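Local coordinates for protein carboxylesterase SOBER1 (Arabidopsis thaliana, PDB 6AVX) that hydrolyses carboxylic esters with a preference for short acyl chains, shows phospholipase A2 activity and dampens the plant hypersensitive response to the bacterial effector AvrBsT, at residues P99-Q109 against K123-W134; F7-G18 against A36-P44. The protein carries 1 engineered substitution. One frame throughout, in Å; residues are numbered along the deposited sequence.

Contact 1 (P99-Q109 against K123-W134); sequences PENVFICGLSQ and KTLGGGAVLSGW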
loop_
_atom_site.group_PDB
_atom_site.type_symbol
_atom_site.label_atom_id
_atom_site.label_comp_id
_atom_site.label_asym_id
_atom_site.label_seq_id
_atom_site.Cartn_x
_atom_site.Cartn_y
_atom_site.Cartn_z
ATOM N N PRO A 99 17.021 4.643 3.532
ATOM C CA PRO A 99 15.860 3.750 3.349
ATOM C C PRO A 99 14.822 3.874 4.449
ATOM O O PRO A 99 13.624 3.761 4.165
ATOM C CB PRO A 99 16.496 2.357 3.306
ATOM C CG PRO A 99 17.911 2.601 2.873
ATOM C CD PRO A 99 18.308 3.928 3.387
ATOM N N GLU A 100 15.236 4.103 5.686
ATOM C CA GLU A 100 14.297 4.236 6.787
ATOM C C GLU A 100 13.510 5.542 6.749
ATOM O O GLU A 100 12.614 5.729 7.573
ATOM C CB GLU A 100 15.053 4.105 8.108
ATOM C CG GLU A 100 15.673 2.742 8.329
ATOM C CD GLU A 100 14.781 1.835 9.146
ATOM O OE1 GLU A 100 13.628 1.599 8.726
ATOM O OE2 GLU A 100 15.222 1.372 10.220
ATOM N N ASN A 101 13.822 6.444 5.827
ATOM C CA ASN A 101 13.038 7.654 5.613
ATOM C C ASN A 101 12.102 7.528 4.418
ATOM O O ASN A 101 11.522 8.542 3.988
ATOM C CB ASN A 101 13.960 8.868 5.466
ATOM C CG ASN A 101 14.559 9.314 6.792
ATOM O OD1 ASN A 101 14.686 8.536 7.733
ATOM N ND2 ASN A 101 14.906 10.589 6.871
ATOM N N VAL A 102 11.936 6.319 3.887
ATOM C CA VAL A 102 11.050 6.041 2.762
ATOM C C VAL A 102 9.778 5.433 3.313
ATOM O O VAL A 102 9.826 4.434 4.043
ATOM C CB VAL A 102 11.709 5.061 1.780
ATOM C CG1 VAL A 102 10.720 4.604 0.715
ATOM C CG2 VAL A 102 12.949 5.695 1.149
ATOM N N PHE A 103 8.639 5.995 2.936
ATOM C CA PHE A 103 7.331 5.476 3.309
ATOM C C PHE A 103 6.539 5.201 2.044
ATOM O O PHE A 103 6.517 6.045 1.137
ATOM C CB PHE A 103 6.595 6.481 4.197
ATOM C CG PHE A 103 7.277 6.683 5.502
ATOM C CD1 PHE A 103 8.342 7.559 5.613
ATOM C CD2 PHE A 103 6.902 5.945 6.601
ATOM C CE1 PHE A 103 9.016 7.696 6.827
ATOM C CE2 PHE A 103 7.568 6.094 7.805
ATOM C CZ PHE A 103 8.611 6.961 7.906
ATOM N N ILE A 104 5.918 4.029 1.967
ATOM C CA ILE A 104 5.075 3.639 0.844
ATOM C C ILE A 104 3.649 3.558 1.366
ATOM O O ILE A 104 3.404 2.917 2.386
ATOM C CB ILE A 104 5.501 2.278 0.260
ATOM C CG1 ILE A 104 7.028 2.145 0.142
ATOM C CG2 ILE A 104 4.828 2.061 -1.087
ATOM C CD1 ILE A 104 7.682 3.184 -0.710
ATOM N N CYS A 105 2.712 4.186 0.666
ATOM C CA CYS A 105 1.320 4.214 1.086
ATOM C C CYS A 105 0.440 3.989 -0.122
ATOM O O CYS A 105 0.831 4.292 -1.249
ATOM C CB CYS A 105 0.947 5.592 1.643
ATOM S SG CYS A 105 2.027 6.305 2.876
ATOM N N GLY A 106 -0.775 3.516 0.103
ATOM C CA GLY A 106 -1.687 3.412 -1.020
ATOM C C GLY A 106 -3.073 2.965 -0.619
ATOM O O GLY A 106 -3.281 2.333 0.425
ATOM N N LEU A 107 -4.021 3.275 -1.496
ATOM C CA LEU A 107 -5.431 2.950 -1.324
ATOM C C LEU A 107 -5.834 1.758 -2.177
ATOM O O LEU A 107 -5.641 1.769 -3.396
ATOM C CB LEU A 107 -6.290 4.146 -1.728
ATOM C CG LEU A 107 -7.804 3.928 -1.648
ATOM C CD1 LEU A 107 -8.266 3.666 -0.210
ATOM C CD2 LEU A 107 -8.554 5.105 -2.243
ATOM N N SER A 108 -6.451 0.763 -1.541
ATOM C CA SER A 108 -7.135 -0.340 -2.200
ATOM C C SER A 108 -6.144 -1.112 -3.062
ATOM O O SER A 108 -5.203 -1.681 -2.518
ATOM C CB SER A 108 -8.382 0.155 -2.923
ATOM O OG SER A 108 -9.185 -0.968 -3.244
ATOM N N GLN A 109 -6.293 -1.122 -4.385
ATOM C CA GLN A 109 -5.289 -1.770 -5.219
ATOM C C GLN A 109 -3.885 -1.248 -4.909
ATOM O O GLN A 109 -2.919 -2.013 -4.867
ATOM C CB GLN A 109 -5.620 -1.529 -6.694
ATOM C CG GLN A 109 -4.735 -2.306 -7.642
ATOM C CD GLN A 109 -4.926 -1.898 -9.073
ATOM O OE1 GLN A 109 -4.857 -0.721 -9.415
ATOM N NE2 GLN A 109 -5.172 -2.877 -9.924
ATOM N N LYS A 123 15.647 -3.966 1.635
ATOM C CA LYS A 123 16.042 -3.143 2.767
ATOM C C LYS A 123 14.839 -2.764 3.623
ATOM O O LYS A 123 13.705 -2.712 3.138
ATOM C CB LYS A 123 16.734 -1.876 2.274
ATOM C CG LYS A 123 18.005 -2.228 1.490
ATOM C CD LYS A 123 18.690 -1.026 0.919
ATOM C CE LYS A 123 19.914 -1.447 0.105
ATOM N NZ LYS A 123 20.496 -0.299 -0.612
ATOM N N THR A 124 15.094 -2.520 4.901
ATOM C CA THR A 124 14.078 -1.977 5.797
ATOM C C THR A 124 13.744 -0.559 5.373
ATOM O O THR A 124 14.636 0.269 5.173
ATOM C CB THR A 124 14.580 -1.947 7.242
ATOM O OG1 THR A 124 15.111 -3.236 7.594
ATOM C CG2 THR A 124 13.457 -1.560 8.197
ATOM N N LEU A 125 12.468 -0.270 5.266
ATOM C CA LEU A 125 11.989 1.064 4.927
ATOM C C LEU A 125 11.370 1.697 6.163
ATOM O O LEU A 125 11.241 1.078 7.223
ATOM C CB LEU A 125 11.007 0.992 3.756
ATOM C CG LEU A 125 11.574 0.341 2.496
ATOM C CD1 LEU A 125 10.480 0.170 1.452
ATOM C CD2 LEU A 125 12.756 1.113 1.953
ATOM N N GLY A 126 10.973 2.960 6.013
ATOM C CA GLY A 126 10.322 3.666 7.099
ATOM C C GLY A 126 8.989 3.037 7.460
ATOM O O GLY A 126 8.650 2.878 8.631
ATOM N N GLY A 127 8.217 2.652 6.462
ATOM C CA GLY A 127 6.949 2.027 6.741
ATOM C C GLY A 127 6.128 1.813 5.492
ATOM O O GLY A 127 6.370 2.433 4.451
ATOM N N GLY A 128 5.128 0.960 5.624
ATOM C CA GLY A 128 4.103 0.776 4.619
ATOM C C GLY A 128 2.746 1.069 5.220
ATOM O O GLY A 128 2.372 0.449 6.228
ATOM N N ALA A 129 2.003 2.006 4.634
ATOM C CA ALA A 129 0.655 2.347 5.092
ATOM C C ALA A 129 -0.332 1.836 4.058
ATOM O O ALA A 129 -0.363 2.325 2.923
ATOM C CB ALA A 129 0.496 3.848 5.266
ATOM N N VAL A 130 -1.100 0.831 4.433
ATOM C CA VAL A 130 -2.106 0.225 3.568
ATOM C C VAL A 130 -3.454 0.805 3.958
ATOM O O VAL A 130 -3.825 0.767 5.138
ATOM C CB VAL A 130 -2.104 -1.302 3.751
ATOM C CG1 VAL A 130 -3.242 -1.940 2.966
ATOM C CG2 VAL A 130 -0.741 -1.898 3.380
ATOM N N LEU A 131 -4.194 1.339 2.989
ATOM C CA LEU A 131 -5.545 1.841 3.240
ATOM C C LEU A 131 -6.508 0.960 2.467
ATOM O O LEU A 131 -6.491 0.936 1.229
ATOM C CB LEU A 131 -5.700 3.303 2.826
ATOM C CG LEU A 131 -4.916 4.350 3.627
ATOM C CD1 LEU A 131 -3.442 4.405 3.231
ATOM C CD2 LEU A 131 -5.549 5.714 3.439
ATOM N N SER A 132 -7.322 0.211 3.181
ATOM C CA SER A 132 -8.402 -0.552 2.561
ATOM C C SER A 132 -7.900 -1.499 1.480
ATOM O O SER A 132 -8.523 -1.670 0.435
ATOM C CB SER A 132 -9.471 0.384 2.011
ATOM O OG SER A 132 -9.866 1.320 3.013
ATOM N N GLY A 133 -6.767 -2.136 1.745
ATOM C CA GLY A 133 -6.158 -3.052 0.816
ATOM C C GLY A 133 -6.490 -4.501 1.097
ATOM O O GLY A 133 -7.448 -4.839 1.799
ATOM N N TRP A 134 -5.669 -5.376 0.531
ATOM C CA TRP A 134 -5.812 -6.813 0.709
ATOM C C TRP A 134 -4.445 -7.434 0.485
ATOM O O TRP A 134 -3.521 -6.782 0.022
ATOM C CB TRP A 134 -6.858 -7.392 -0.235
ATOM C CG TRP A 134 -6.523 -7.301 -1.704
ATOM C CD1 TRP A 134 -5.895 -8.251 -2.454
ATOM C CD2 TRP A 134 -6.856 -6.240 -2.607
ATOM N NE1 TRP A 134 -5.802 -7.840 -3.749
ATOM C CE2 TRP A 134 -6.406 -6.621 -3.887
ATOM C CE3 TRP A 134 -7.522 -5.024 -2.465
ATOM C CZ2 TRP A 134 -6.576 -5.813 -5.010
ATOM C CZ3 TRP A 134 -7.704 -4.229 -3.573
ATOM C CH2 TRP A 134 -7.244 -4.636 -4.843
#

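Contact 2 (F7-G18 against A36-P44); sequences FILWLHGLGDSG and ASWLFPSAP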
loop_
_atom_site.group_PDB
_atom_site.type_symbol
_atom_site.label_atom_id
_atom_site.label_comp_id
_atom_site.label_asym_id
_atom_site.label_seq_id
_atom_site.Cartn_x
_atom_site.Cartn_y
_atom_site.Cartn_z
ATOM N N PHE A 7 10.815 10.643 2.063
ATOM C CA PHE A 7 10.222 10.371 0.764
ATOM C C PHE A 7 8.964 9.552 0.995
ATOM O O PHE A 7 9.012 8.521 1.679
ATOM C CB PHE A 7 11.201 9.557 -0.081
ATOM C CG PHE A 7 10.661 9.161 -1.420
ATOM C CD1 PHE A 7 10.519 10.093 -2.421
ATOM C CD2 PHE A 7 10.307 7.851 -1.682
ATOM C CE1 PHE A 7 10.018 9.734 -3.656
ATOM C CE2 PHE A 7 9.813 7.485 -2.921
ATOM C CZ PHE A 7 9.663 8.426 -3.904
ATOM N N ILE A 8 7.848 9.998 0.435
ATOM C CA ILE A 8 6.557 9.328 0.586
ATOM C C ILE A 8 6.028 9.029 -0.806
ATOM O O ILE A 8 5.736 9.954 -1.583
ATOM C CB ILE A 8 5.550 10.170 1.384
ATOM C CG1 ILE A 8 6.164 10.595 2.725
ATOM C CG2 ILE A 8 4.273 9.384 1.584
ATOM C CD1 ILE A 8 5.293 11.520 3.558
ATOM N N LEU A 9 5.905 7.744 -1.119
ATOM C CA LEU A 9 5.350 7.269 -2.372
ATOM C C LEU A 9 3.904 6.883 -2.111
ATOM O O LEU A 9 3.635 6.069 -1.222
ATOM C CB LEU A 9 6.143 6.041 -2.821
ATOM C CG LEU A 9 5.694 5.407 -4.130
ATOM C CD1 LEU A 9 5.866 6.388 -5.263
ATOM C CD2 LEU A 9 6.432 4.117 -4.402
ATOM N N TRP A 10 2.969 7.458 -2.859
ATOM C CA TRP A 10 1.548 7.169 -2.719
ATOM C C TRP A 10 1.040 6.476 -3.969
ATOM O O TRP A 10 1.202 7.009 -5.068
ATOM C CB TRP A 10 0.733 8.446 -2.504
ATOM C CG TRP A 10 -0.697 8.114 -2.180
ATOM C CD1 TRP A 10 -1.681 7.759 -3.055
ATOM C CD2 TRP A 10 -1.274 8.033 -0.874
ATOM N NE1 TRP A 10 -2.843 7.464 -2.369
ATOM C CE2 TRP A 10 -2.616 7.632 -1.034
ATOM C CE3 TRP A 10 -0.800 8.286 0.407
ATOM C CZ2 TRP A 10 -3.479 7.470 0.047
ATOM C CZ3 TRP A 10 -1.665 8.117 1.485
ATOM C CH2 TRP A 10 -2.982 7.727 1.290
ATOM N N LEU A 11 0.384 5.329 -3.805
ATOM C CA LEU A 11 -0.077 4.492 -4.907
ATOM C C LEU A 11 -1.599 4.507 -4.954
ATOM O O LEU A 11 -2.261 4.036 -4.024
ATOM C CB LEU A 11 0.440 3.069 -4.725
ATOM C CG LEU A 11 1.961 2.970 -4.628
ATOM C CD1 LEU A 11 2.421 1.573 -4.313
ATOM C CD2 LEU A 11 2.640 3.503 -5.896
ATOM N N HIS A 12 -2.148 5.041 -6.047
ATOM C CA HIS A 12 -3.583 5.193 -6.224
ATOM C C HIS A 12 -4.270 3.837 -6.414
ATOM O O HIS A 12 -3.643 2.805 -6.646
ATOM C CB HIS A 12 -3.861 6.111 -7.423
ATOM C CG HIS A 12 -3.449 5.537 -8.748
ATOM N ND1 HIS A 12 -4.167 4.547 -9.386
ATOM C CD2 HIS A 12 -2.395 5.809 -9.552
ATOM C CE1 HIS A 12 -3.562 4.238 -10.528
ATOM N NE2 HIS A 12 -2.490 4.992 -10.656
ATOM N N GLY A 13 -5.604 3.867 -6.352
ATOM C CA GLY A 13 -6.429 2.693 -6.559
ATOM C C GLY A 13 -6.835 2.474 -8.010
ATOM O O GLY A 13 -6.493 3.232 -8.922
ATOM N N LEU A 14 -7.592 1.404 -8.218
ATOM C CA LEU A 14 -7.934 0.966 -9.560
ATOM C C LEU A 14 -8.683 2.050 -10.321
ATOM O O LEU A 14 -9.697 2.574 -9.848
ATOM C CB LEU A 14 -8.824 -0.266 -9.444
ATOM C CG LEU A 14 -9.380 -0.845 -10.738
ATOM C CD1 LEU A 14 -8.231 -1.324 -11.594
ATOM C CD2 LEU A 14 -10.382 -1.963 -10.423
ATOM N N GLY A 15 -8.200 2.365 -11.519
ATOM C CA GLY A 15 -8.812 3.326 -12.411
ATOM C C GLY A 15 -8.381 4.757 -12.195
ATOM O O GLY A 15 -8.639 5.607 -13.056
ATOM N N ASP A 16 -7.754 5.052 -11.068
ATOM C CA ASP A 16 -7.450 6.419 -10.659
ATOM C C ASP A 16 -6.095 6.817 -11.250
ATOM O O ASP A 16 -5.537 6.107 -12.086
ATOM C CB ASP A 16 -7.506 6.464 -9.130
ATOM C CG ASP A 16 -7.825 7.826 -8.552
ATOM O OD1 ASP A 16 -7.936 8.824 -9.277
ATOM O OD2 ASP A 16 -7.943 7.884 -7.315
ATOM N N SER A 17 -5.524 7.941 -10.806
ATOM C CA SER A 17 -4.234 8.404 -11.316
ATOM C C SER A 17 -3.474 9.101 -10.197
ATOM O O SER A 17 -4.035 9.453 -9.152
ATOM C CB SER A 17 -4.403 9.360 -12.490
ATOM O OG SER A 17 -4.916 10.600 -12.044
ATOM N N GLY A 18 -2.186 9.320 -10.431
ATOM C CA GLY A 18 -1.366 10.011 -9.462
ATOM C C GLY A 18 -1.796 11.451 -9.257
ATOM O O GLY A 18 -2.013 11.897 -8.129
ATOM N N ALA A 36 8.678 16.895 3.344
ATOM C CA ALA A 36 8.660 15.585 2.711
ATOM C C ALA A 36 8.585 15.725 1.203
ATOM O O ALA A 36 7.909 16.614 0.668
ATOM C CB ALA A 36 7.469 14.774 3.213
ATOM N N SER A 37 9.281 14.831 0.520
ATOM C CA SER A 37 9.208 14.709 -0.928
ATOM C C SER A 37 8.181 13.638 -1.259
ATOM O O SER A 37 8.376 12.469 -0.920
ATOM C CB SER A 37 10.567 14.300 -1.492
ATOM O OG SER A 37 10.489 14.080 -2.893
ATOM N N TRP A 38 7.096 14.028 -1.901
ATOM C CA TRP A 38 6.025 13.112 -2.252
ATOM C C TRP A 38 6.143 12.711 -3.711
ATOM O O TRP A 38 6.595 13.495 -4.554
ATOM C CB TRP A 38 4.673 13.797 -2.084
ATOM C CG TRP A 38 4.292 14.117 -0.697
ATOM C CD1 TRP A 38 4.726 15.172 0.053
ATOM C CD2 TRP A 38 3.382 13.393 0.125
ATOM N NE1 TRP A 38 4.140 15.138 1.289
ATOM C CE2 TRP A 38 3.295 14.067 1.358
ATOM C CE3 TRP A 38 2.607 12.257 -0.070
ATOM C CZ2 TRP A 38 2.486 13.625 2.393
ATOM C CZ3 TRP A 38 1.800 11.827 0.958
ATOM C CH2 TRP A 38 1.745 12.516 2.178
ATOM N N LEU A 39 5.695 11.495 -4.022
ATOM C CA LEU A 39 5.580 11.065 -5.404
ATOM C C LEU A 39 4.298 10.276 -5.582
ATOM O O LEU A 39 4.019 9.352 -4.817
ATOM C CB LEU A 39 6.788 10.226 -5.805
ATOM C CG LEU A 39 6.853 9.895 -7.284
ATOM C CD1 LEU A 39 7.080 11.144 -8.126
ATOM C CD2 LEU A 39 7.957 8.891 -7.535
ATOM N N PHE A 40 3.516 10.673 -6.576
ATOM C CA PHE A 40 2.229 10.065 -6.888
ATOM C C PHE A 40 2.301 9.557 -8.324
ATOM O O PHE A 40 1.865 10.253 -9.252
ATOM C CB PHE A 40 1.104 11.087 -6.760
ATOM C CG PHE A 40 0.795 11.501 -5.338
ATOM C CD1 PHE A 40 -0.292 10.979 -4.688
ATOM C CD2 PHE A 40 1.591 12.426 -4.664
ATOM C CE1 PHE A 40 -0.587 11.352 -3.390
ATOM C CE2 PHE A 40 1.276 12.808 -3.366
ATOM C CZ PHE A 40 0.198 12.268 -2.745
ATOM N N PRO A 41 2.840 8.358 -8.546
ATOM C CA PRO A 41 2.927 7.807 -9.908
ATOM C C PRO A 41 1.556 7.397 -10.412
ATOM O O PRO A 41 0.584 7.306 -9.652
ATOM C CB PRO A 41 3.845 6.593 -9.741
ATOM C CG PRO A 41 3.594 6.156 -8.337
ATOM C CD PRO A 41 3.436 7.447 -7.563
ATOM N N SER A 42 1.477 7.101 -11.717
ATOM C CA SER A 42 0.243 6.638 -12.335
ATOM C C SER A 42 0.457 5.265 -12.948
ATOM O O SER A 42 1.434 5.048 -13.676
ATOM C CB SER A 42 -0.218 7.603 -13.416
ATOM O OG SER A 42 -0.643 8.813 -12.832
ATOM N N ALA A 43 -0.456 4.353 -12.670
ATOM C CA ALA A 43 -0.357 3.012 -13.200
ATOM C C ALA A 43 -0.550 3.028 -14.719
ATOM O O ALA A 43 -1.240 3.894 -15.261
ATOM C CB ALA A 43 -1.431 2.112 -12.589
ATOM N N PRO A 44 -0.008 2.044 -15.424
ATOM C CA PRO A 44 -0.268 1.928 -16.859
ATOM C C PRO A 44 -1.712 1.583 -17.135
ATOM O O PRO A 44 -2.446 1.080 -16.278
ATOM C CB PRO A 44 0.631 0.767 -17.303
ATOM C CG PRO A 44 1.622 0.575 -16.192
ATOM C CD PRO A 44 0.851 0.950 -14.947
HETATM O O HOH W 1 -0.535 7.244 -7.138
#

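Contact 1 (P99-Q109 against K123-W134)
L125, G126 and P99 interlock where the two parallel strands begin. With CG of L125 opposite its own carbonyl carbon (chi1 -57°), CD2 comes to lie 4.1 Å from V102 CB and also meets P99 CB. A branched aliphatic chain suits this spot because one methyl can touch a proline and a valine at once. P99, rigid and apolar, rests its CB against T124 O at 3.4 Å. G126 has no side chain, which lets the F103 ring lie directly against its backbone; CA of G126 stands over one ring face, 4.0 Å from the centroid, a CH-pi contact. Its N–H is shared weakly between P99 O and V102 O. The carboxylate of E100 sits close to L125 O, but R211 probably eases this meeting of two acceptors, since it forms a salt bridge with the first and a hydrogen bond with the second.

Regular pairing follows, from I104 N to G127 O through L131 N to G106 O, and finishes with a nearly straight bond (175°) from S108 N to L131 O at 2.8 Å. Beyond it S108 OG lies at the indole edge of W134, 3.6 Å from CZ3. This is a β-α-β crossover of the α/β-hydrolase fold; S108, probably the charge-relay serine, sits in a sharp strand-to-helix turn (phi 60°) that fits the G-x-S-x-G nucleophile elbow.

Contact 2 (F7-G18 against A36-P44)
The first torsions of I8 and W38 set their branches against each other: chi1 of I8 (-53°) puts CG2 opposite the backbone N, and chi1 of W38 (-68°) swings the indole back beside its own N. Paired in register, the two residues leave the same face of the sheet, and two methyls of I8 lie on the indole, CG2 3.5 Å from W38 CZ3, and CD1 over the face of the six-membered ring. A flat ring suits this place by offering one face to both methyls, while F28 meets W38 edge-to-face; I8 is the residue most buried by the pairing. Between the backbones, I8 N binds S37 O, L39 N binds I8 O, and W10 N binds L39 O in the parallel pattern.

Past the end of strand 37-39, F40 and P41 still pack on side chains of strand 7-11. CB of W10 presses on one face of the F40 ring, 3.3 Å from CE1, while the five-membered ring of W10 is near parallel to the F40 ring (26°) but offset. P41 lies across L9, with CD 3.5 Å from L9 CD1. A water takes over where the backbones part, donating to W10 O and P41 O and accepting from H12 N.

H12 then clasps both loops in its ring plane: NE2 accepts from A43 N at 2.9 Å, and ND1 donates to G13 O at 2.7 Å, which fixes the rotation of the imidazole. G13 O also takes D16 N from the other face of its plane, closing a type II turn. Nearby, G18 N donates to S42 OG at 2.9 Å. The His-Gly loop after strand 7-11 probably helps form the oxyanion hole, as in related α/β hydrolases; H12 and G18 tie it to the segment following edge strand 37-39.

In the fold
Contacts 1 and 2 are two strand pairs of one parallel sheet, ordered 37-39, 7-11, 102-107, 127-131, with their centres 11 Å apart and the 7-11/102-107 pairing between them. In that pairing C105 N probably donates to L9 O (2.8 Å). L11 N probably donates in turn to C105 O (2.8 Å), and C105 CB packs 3.4 Å from W10 CE3. At the C-terminal ends of the strands, the side chain of S108 is about 3 Å from that of H194, and S132 about 4 Å from D162, the other presumed charge-relay residues. H12 of contact 2 lies about 9 Å from S108 and about 11 Å from H194, side chain to side chain, near the active site without touching these residues.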